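Local coordinates for putative 2,5-diketo-D-gluconic acid reductase B (Sinorhizobium meliloti, PDB 3UP8), which probably reduces methylglyoxal to hydroxyacetone with NADPH, as an aldo/keto reductase built on a TIM barrel, at residues R51-D65 and L248-F261. Sequence-based numbering, arbitrary orientation.
Sequences RILPQALKLGFRHVD and LSKTATEARLKENF
The axes of helix segments 51-59 and 254-261 approach to 10.5 Å at an angle of 32°; here the helix after the first strand (46-59) meets the one after the eighth (254-261), where the (beta/alpha)8, or TIM, barrel closes. Leu257 is the knob of this seam: its branched end sits in a hole formed by Ile52, Gln55, Ala56 and Leu59, where the small Ala56 lets Leu257 CD2 come to 3.8 Å from Ala56 CB. Branched Ile52 suits the floor of the seam, its CG2 facing both Leu257 and the backbone, 3.2 Å from Thr251 O. Leu59 meets Leu257 tip to tip, and its CG also lies over one face of the Phe261 ring, 4.2 Å from the centroid, a CH-pi contact. With CG swung anti to the backbone N (chi1 -167°), the Phe261 ring reaches back toward helix 51-59 and meets Phe61 obliquely, planes 45° apart. With an alanine here, the Phe61 ring would probably lose this neighbour and Leu59 CG the face beneath it. Gly60 has positive phi, where a CB would be jammed against Leu59 O and would also crowd Phe261 CZ. Near the surface, Gln55 and Glu254 cross with amide and carboxylate planes almost perpendicular. Strands 63-65 and 245-249 add side chains from within the barrel: Leu248 turns methyls to His63, bonded to Pro35 O through ND1, and to Asp65, whose OD1 salt-bridges Lys95, predicted to lower the pKa of Tyr70, itself the predicted proton donor. Leu248 CD1 packs crosswise against this carboxylate, 3.5 Å from Asp65 CG.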
loop_
_atom_site.group_PDB
_atom_site.type_symbol
_atom_site.label_atom_id
_atom_site.label_comp_id
_atom_site.label_asym_id
_atom_site.label_seq_id
_atom_site.Cartn_x
_atom_site.Cartn_y
_atom_site.Cartn_z
ATOM N N ARG A 51 20.173 1.636 1.647
ATOM C CA ARG A 51 20.616 1.733 3.028
ATOM C C ARG A 51 19.617 1.087 3.993
ATOM O O ARG A 51 19.999 0.258 4.827
ATOM C CB ARG A 51 20.830 3.201 3.405
ATOM C CG ARG A 51 21.661 3.425 4.681
ATOM C CD ARG A 51 21.365 4.794 5.289
ATOM N NE ARG A 51 21.303 5.835 4.260
ATOM C CZ ARG A 51 20.429 6.843 4.249
ATOM N NH1 ARG A 51 19.528 6.963 5.220
ATOM N NH2 ARG A 51 20.455 7.728 3.258
ATOM N N ILE A 52 18.341 1.445 3.869
ATOM C CA ILE A 52 17.357 1.120 4.907
ATOM C C ILE A 52 16.605 -0.196 4.690
ATOM O O ILE A 52 16.360 -0.931 5.652
ATOM C CB ILE A 52 16.376 2.297 5.119
ATOM C CG1 ILE A 52 17.149 3.532 5.584
ATOM C CG2 ILE A 52 15.311 1.958 6.147
ATOM C CD1 ILE A 52 16.887 4.746 4.733
ATOM N N LEU A 53 16.245 -0.505 3.442
ATOM C CA LEU A 53 15.513 -1.751 3.168
ATOM C C LEU A 53 16.191 -3.031 3.704
ATOM O O LEU A 53 15.506 -3.878 4.274
ATOM C CB LEU A 53 15.124 -1.879 1.683
ATOM C CG LEU A 53 14.230 -3.058 1.263
ATOM C CD1 LEU A 53 13.018 -3.200 2.180
ATOM C CD2 LEU A 53 13.785 -2.894 -0.188
ATOM N N PRO A 54 17.531 -3.168 3.556
ATOM C CA PRO A 54 18.178 -4.357 4.156
ATOM C C PRO A 54 17.911 -4.483 5.659
ATOM O O PRO A 54 17.642 -5.574 6.156
ATOM C CB PRO A 54 19.674 -4.106 3.896
ATOM C CG PRO A 54 19.676 -3.305 2.628
ATOM C CD PRO A 54 18.492 -2.375 2.766
ATOM N N GLN A 55 17.967 -3.361 6.367
ATOM C CA GLN A 55 17.670 -3.338 7.791
ATOM C C GLN A 55 16.206 -3.683 8.061
ATOM O O GLN A 55 15.911 -4.469 8.959
ATOM C CB GLN A 55 17.991 -1.975 8.373
ATOM C CG GLN A 55 19.423 -1.525 8.146
ATOM C CD GLN A 55 19.695 -0.213 8.838
ATOM O OE1 GLN A 55 20.030 0.789 8.196
ATOM N NE2 GLN A 55 19.518 -0.199 10.162
ATOM N N ALA A 56 15.298 -3.092 7.288
ATOM C CA ALA A 56 13.878 -3.410 7.395
ATOM C C ALA A 56 13.621 -4.908 7.272
ATOM O O ALA A 56 12.835 -5.477 8.022
ATOM C CB ALA A 56 13.091 -2.644 6.349
ATOM N N LEU A 57 14.295 -5.538 6.318
ATOM C CA LEU A 57 14.134 -6.962 6.068
ATOM C C LEU A 57 14.710 -7.808 7.210
ATOM O O LEU A 57 14.115 -8.817 7.593
ATOM C CB LEU A 57 14.784 -7.340 4.732
ATOM C CG LEU A 57 14.056 -6.879 3.458
ATOM C CD1 LEU A 57 14.995 -6.964 2.262
ATOM C CD2 LEU A 57 12.788 -7.686 3.203
ATOM N N LYS A 58 15.863 -7.388 7.739
ATOM C CA LYS A 58 16.456 -8.022 8.927
ATOM C C LYS A 58 15.518 -7.923 10.103
ATOM O O LYS A 58 15.257 -8.921 10.765
ATOM C CB LYS A 58 17.787 -7.373 9.295
ATOM C CG LYS A 58 18.943 -7.841 8.439
ATOM C CD LYS A 58 20.205 -6.990 8.640
ATOM C CE LYS A 58 21.171 -7.230 7.477
ATOM N NZ LYS A 58 22.587 -6.917 7.811
ATOM N N LEU A 59 15.005 -6.717 10.345
ATOM C CA LEU A 59 14.087 -6.459 11.451
ATOM C C LEU A 59 12.810 -7.304 11.366
ATOM O O LEU A 59 12.198 -7.615 12.389
ATOM C CB LEU A 59 13.763 -4.955 11.543
ATOM C CG LEU A 59 12.654 -4.458 12.486
ATOM C CD1 LEU A 59 13.057 -4.558 13.964
ATOM C CD2 LEU A 59 12.246 -3.043 12.140
ATOM N N GLY A 60 12.411 -7.694 10.156
ATOM C CA GLY A 60 11.222 -8.540 10.013
ATOM C C GLY A 60 10.156 -8.111 9.010
ATOM O O GLY A 60 9.153 -8.799 8.874
ATOM N N PHE A 61 10.353 -6.984 8.324
ATOM C CA PHE A 61 9.441 -6.577 7.237
ATOM C C PHE A 61 9.445 -7.642 6.159
ATOM O O PHE A 61 10.510 -8.126 5.780
ATOM C CB PHE A 61 9.889 -5.266 6.590
ATOM C CG PHE A 61 9.321 -4.045 7.229
ATOM C CD1 PHE A 61 8.156 -3.461 6.727
ATOM C CD2 PHE A 61 9.950 -3.464 8.326
ATOM C CE1 PHE A 61 7.626 -2.310 7.324
ATOM C CE2 PHE A 61 9.428 -2.325 8.925
ATOM C CZ PHE A 61 8.270 -1.746 8.428
ATOM N N ARG A 62 8.257 -8.005 5.675
ATOM C CA ARG A 62 8.139 -9.017 4.619
ATOM C C ARG A 62 7.235 -8.571 3.467
ATOM O O ARG A 62 6.814 -9.385 2.646
ATOM C CB ARG A 62 7.616 -10.328 5.199
ATOM C CG ARG A 62 8.574 -11.051 6.142
ATOM C CD ARG A 62 9.834 -11.548 5.418
ATOM N NE ARG A 62 10.720 -12.252 6.339
ATOM C CZ ARG A 62 11.679 -11.676 7.058
ATOM N NH1 ARG A 62 11.899 -10.377 6.967
ATOM N NH2 ARG A 62 12.420 -12.410 7.880
ATOM N N HIS A 63 6.920 -7.283 3.428
ATOM C CA HIS A 63 6.075 -6.712 2.402
ATOM C C HIS A 63 6.822 -5.474 1.947
ATOM O O HIS A 63 7.165 -4.620 2.748
ATOM C CB HIS A 63 4.684 -6.407 3.005
ATOM C CG HIS A 63 3.785 -5.587 2.135
ATOM N ND1 HIS A 63 2.559 -5.128 2.575
ATOM C CD2 HIS A 63 3.927 -5.121 0.871
ATOM C CE1 HIS A 63 1.991 -4.414 1.621
ATOM N NE2 HIS A 63 2.794 -4.403 0.574
ATOM N N VAL A 64 7.150 -5.421 0.661
ATOM C CA VAL A 64 7.846 -4.272 0.096
ATOM C C VAL A 64 7.032 -3.733 -1.079
ATOM O O VAL A 64 6.616 -4.503 -1.941
ATOM C CB VAL A 64 9.272 -4.626 -0.400
ATOM C CG1 VAL A 64 9.947 -3.383 -0.961
ATOM C CG2 VAL A 64 10.123 -5.225 0.748
ATOM N N ASP A 65 6.810 -2.421 -1.074
ATOM C CA ASP A 65 5.980 -1.749 -2.072
ATOM C C ASP A 65 6.746 -0.702 -2.872
ATOM O O ASP A 65 7.343 0.229 -2.306
ATOM C CB ASP A 65 4.763 -1.113 -1.397
ATOM C CG ASP A 65 3.838 -0.435 -2.385
ATOM O OD1 ASP A 65 4.146 0.712 -2.801
ATOM O OD2 ASP A 65 2.801 -1.050 -2.727
ATOM N N LEU A 248 1.267 1.113 4.531
ATOM C CA LEU A 248 2.647 1.272 4.061
ATOM C C LEU A 248 3.340 2.359 4.876
ATOM O O LEU A 248 2.773 3.417 5.104
ATOM C CB LEU A 248 2.664 1.659 2.576
ATOM C CG LEU A 248 2.062 0.617 1.616
ATOM C CD1 LEU A 248 2.105 1.136 0.184
ATOM C CD2 LEU A 248 2.786 -0.718 1.737
ATOM N N SER A 249 4.552 2.097 5.332
ATOM C CA SER A 249 5.285 3.133 6.042
ATOM C C SER A 249 6.524 3.540 5.270
ATOM O O SER A 249 7.122 2.725 4.560
ATOM C CB SER A 249 5.645 2.702 7.460
ATOM O OG SER A 249 6.246 1.419 7.467
ATOM N N LYS A 250 6.866 4.817 5.388
ATOM C CA LYS A 250 8.110 5.341 4.868
ATOM C C LYS A 250 9.031 5.612 6.058
ATOM O O LYS A 250 8.758 6.461 6.918
ATOM C CB LYS A 250 7.857 6.594 4.024
ATOM C CG LYS A 250 9.103 7.163 3.334
ATOM C CD LYS A 250 9.647 8.350 4.106
ATOM C CE LYS A 250 10.759 9.044 3.354
ATOM N NZ LYS A 250 11.140 10.298 4.049
ATOM N N THR A 251 10.106 4.840 6.113
ATOM C CA THR A 251 11.074 4.932 7.187
ATOM C C THR A 251 12.429 5.208 6.547
ATOM O O THR A 251 13.072 4.298 6.028
ATOM C CB THR A 251 11.125 3.613 7.988
ATOM O OG1 THR A 251 11.446 2.539 7.100
ATOM C CG2 THR A 251 9.768 3.308 8.638
ATOM N N ALA A 252 12.837 6.474 6.558
ATOM C CA ALA A 252 14.108 6.895 5.963
ATOM C C ALA A 252 15.296 6.808 6.930
ATOM O O ALA A 252 16.424 7.125 6.550
ATOM C CB ALA A 252 13.985 8.310 5.388
ATOM N N THR A 253 15.044 6.385 8.170
ATOM C CA THR A 253 16.097 6.216 9.184
ATOM C C THR A 253 15.846 4.951 9.998
ATOM O O THR A 253 14.702 4.514 10.128
ATOM C CB THR A 253 16.151 7.394 10.194
ATOM O OG1 THR A 253 14.944 7.424 10.968
ATOM C CG2 THR A 253 16.352 8.743 9.498
ATOM N N GLU A 254 16.909 4.395 10.576
ATOM C CA GLU A 254 16.811 3.202 11.424
ATOM C C GLU A 254 15.868 3.384 12.617
ATOM O O GLU A 254 15.232 2.424 13.056
ATOM C CB GLU A 254 18.190 2.798 11.949
ATOM C CG GLU A 254 19.319 2.917 10.929
ATOM C CD GLU A 254 20.694 2.606 11.517
ATOM O OE1 GLU A 254 20.844 2.589 12.765
ATOM O OE2 GLU A 254 21.631 2.379 10.721
ATOM N N ALA A 255 15.787 4.612 13.133
ATOM C CA ALA A 255 15.004 4.916 14.339
ATOM C C ALA A 255 13.486 4.844 14.118
ATOM O O ALA A 255 12.771 4.232 14.909
ATOM C CB ALA A 255 15.405 6.283 14.911
ATOM N N ARG A 256 13.000 5.480 13.055
ATOM C CA ARG A 256 11.580 5.389 12.696
ATOM C C ARG A 256 11.215 3.947 12.327
ATOM O O ARG A 256 10.128 3.471 12.650
ATOM C CB ARG A 256 11.239 6.329 11.534
ATOM C CG ARG A 256 11.356 7.813 11.842
ATOM C CD ARG A 256 10.782 8.611 10.686
ATOM N NE ARG A 256 11.690 9.666 10.236
ATOM C CZ ARG A 256 11.792 10.091 8.975
ATOM N NH1 ARG A 256 11.050 9.550 8.010
ATOM N NH2 ARG A 256 12.652 11.058 8.675
ATOM N N LEU A 257 12.148 3.270 11.659
ATOM C CA LEU A 257 12.024 1.864 11.278
ATOM C C LEU A 257 11.539 0.993 12.442
ATOM O O LEU A 257 10.492 0.351 12.352
ATOM C CB LEU A 257 13.381 1.356 10.784
ATOM C CG LEU A 257 13.557 0.256 9.737
ATOM C CD1 LEU A 257 14.576 -0.751 10.256
ATOM C CD2 LEU A 257 12.256 -0.438 9.363
ATOM N N LYS A 258 12.296 0.990 13.537
ATOM C CA LYS A 258 11.985 0.152 14.701
ATOM C C LYS A 258 10.690 0.577 15.389
ATOM O O LYS A 258 9.960 -0.255 15.930
ATOM C CB LYS A 258 13.148 0.163 15.699
ATOM C CG LYS A 258 14.488 -0.195 15.066
ATOM C CD LYS A 258 15.408 -0.931 16.035
ATOM C CE LYS A 258 16.511 -1.664 15.273
ATOM N NZ LYS A 258 17.595 -2.177 16.166
ATOM N N GLU A 259 10.423 1.883 15.353
ATOM C CA GLU A 259 9.230 2.477 15.946
ATOM C C GLU A 259 7.962 2.082 15.169
ATOM O O GLU A 259 6.976 1.627 15.756
ATOM C CB GLU A 259 9.400 4.004 16.001
ATOM C CG GLU A 259 8.230 4.785 16.602
ATOM C CD GLU A 259 8.305 6.281 16.297
ATOM O OE1 GLU A 259 9.419 6.851 16.370
ATOM O OE2 GLU A 259 7.252 6.883 15.984
ATOM N N ASN A 260 8.010 2.246 13.847
ATOM C CA ASN A 260 6.884 1.908 12.969
ATOM C C ASN A 260 6.504 0.421 13.016
ATOM O O ASN A 260 5.328 0.065 12.912
ATOM C CB ASN A 260 7.181 2.339 11.529
ATOM C CG ASN A 260 7.083 3.847 11.330
ATOM O OD1 ASN A 260 7.184 4.626 12.280
ATOM N ND2 ASN A 260 6.881 4.264 10.085
ATOM N N PHE A 261 7.509 -0.429 13.198
ATOM C CA PHE A 261 7.329 -1.879 13.252
ATOM C C PHE A 261 6.628 -2.337 14.534
ATOM O O PHE A 261 5.912 -3.345 14.535
ATOM C CB PHE A 261 8.691 -2.555 13.128
ATOM C CG PHE A 261 8.626 -4.028 12.858
ATOM C CD1 PHE A 261 8.282 -4.504 11.598
ATOM C CD2 PHE A 261 8.938 -4.942 13.862
ATOM C CE1 PHE A 261 8.236 -5.879 11.340
ATOM C CE2 PHE A 261 8.895 -6.309 13.617
ATOM C CZ PHE A 261 8.543 -6.778 12.347
#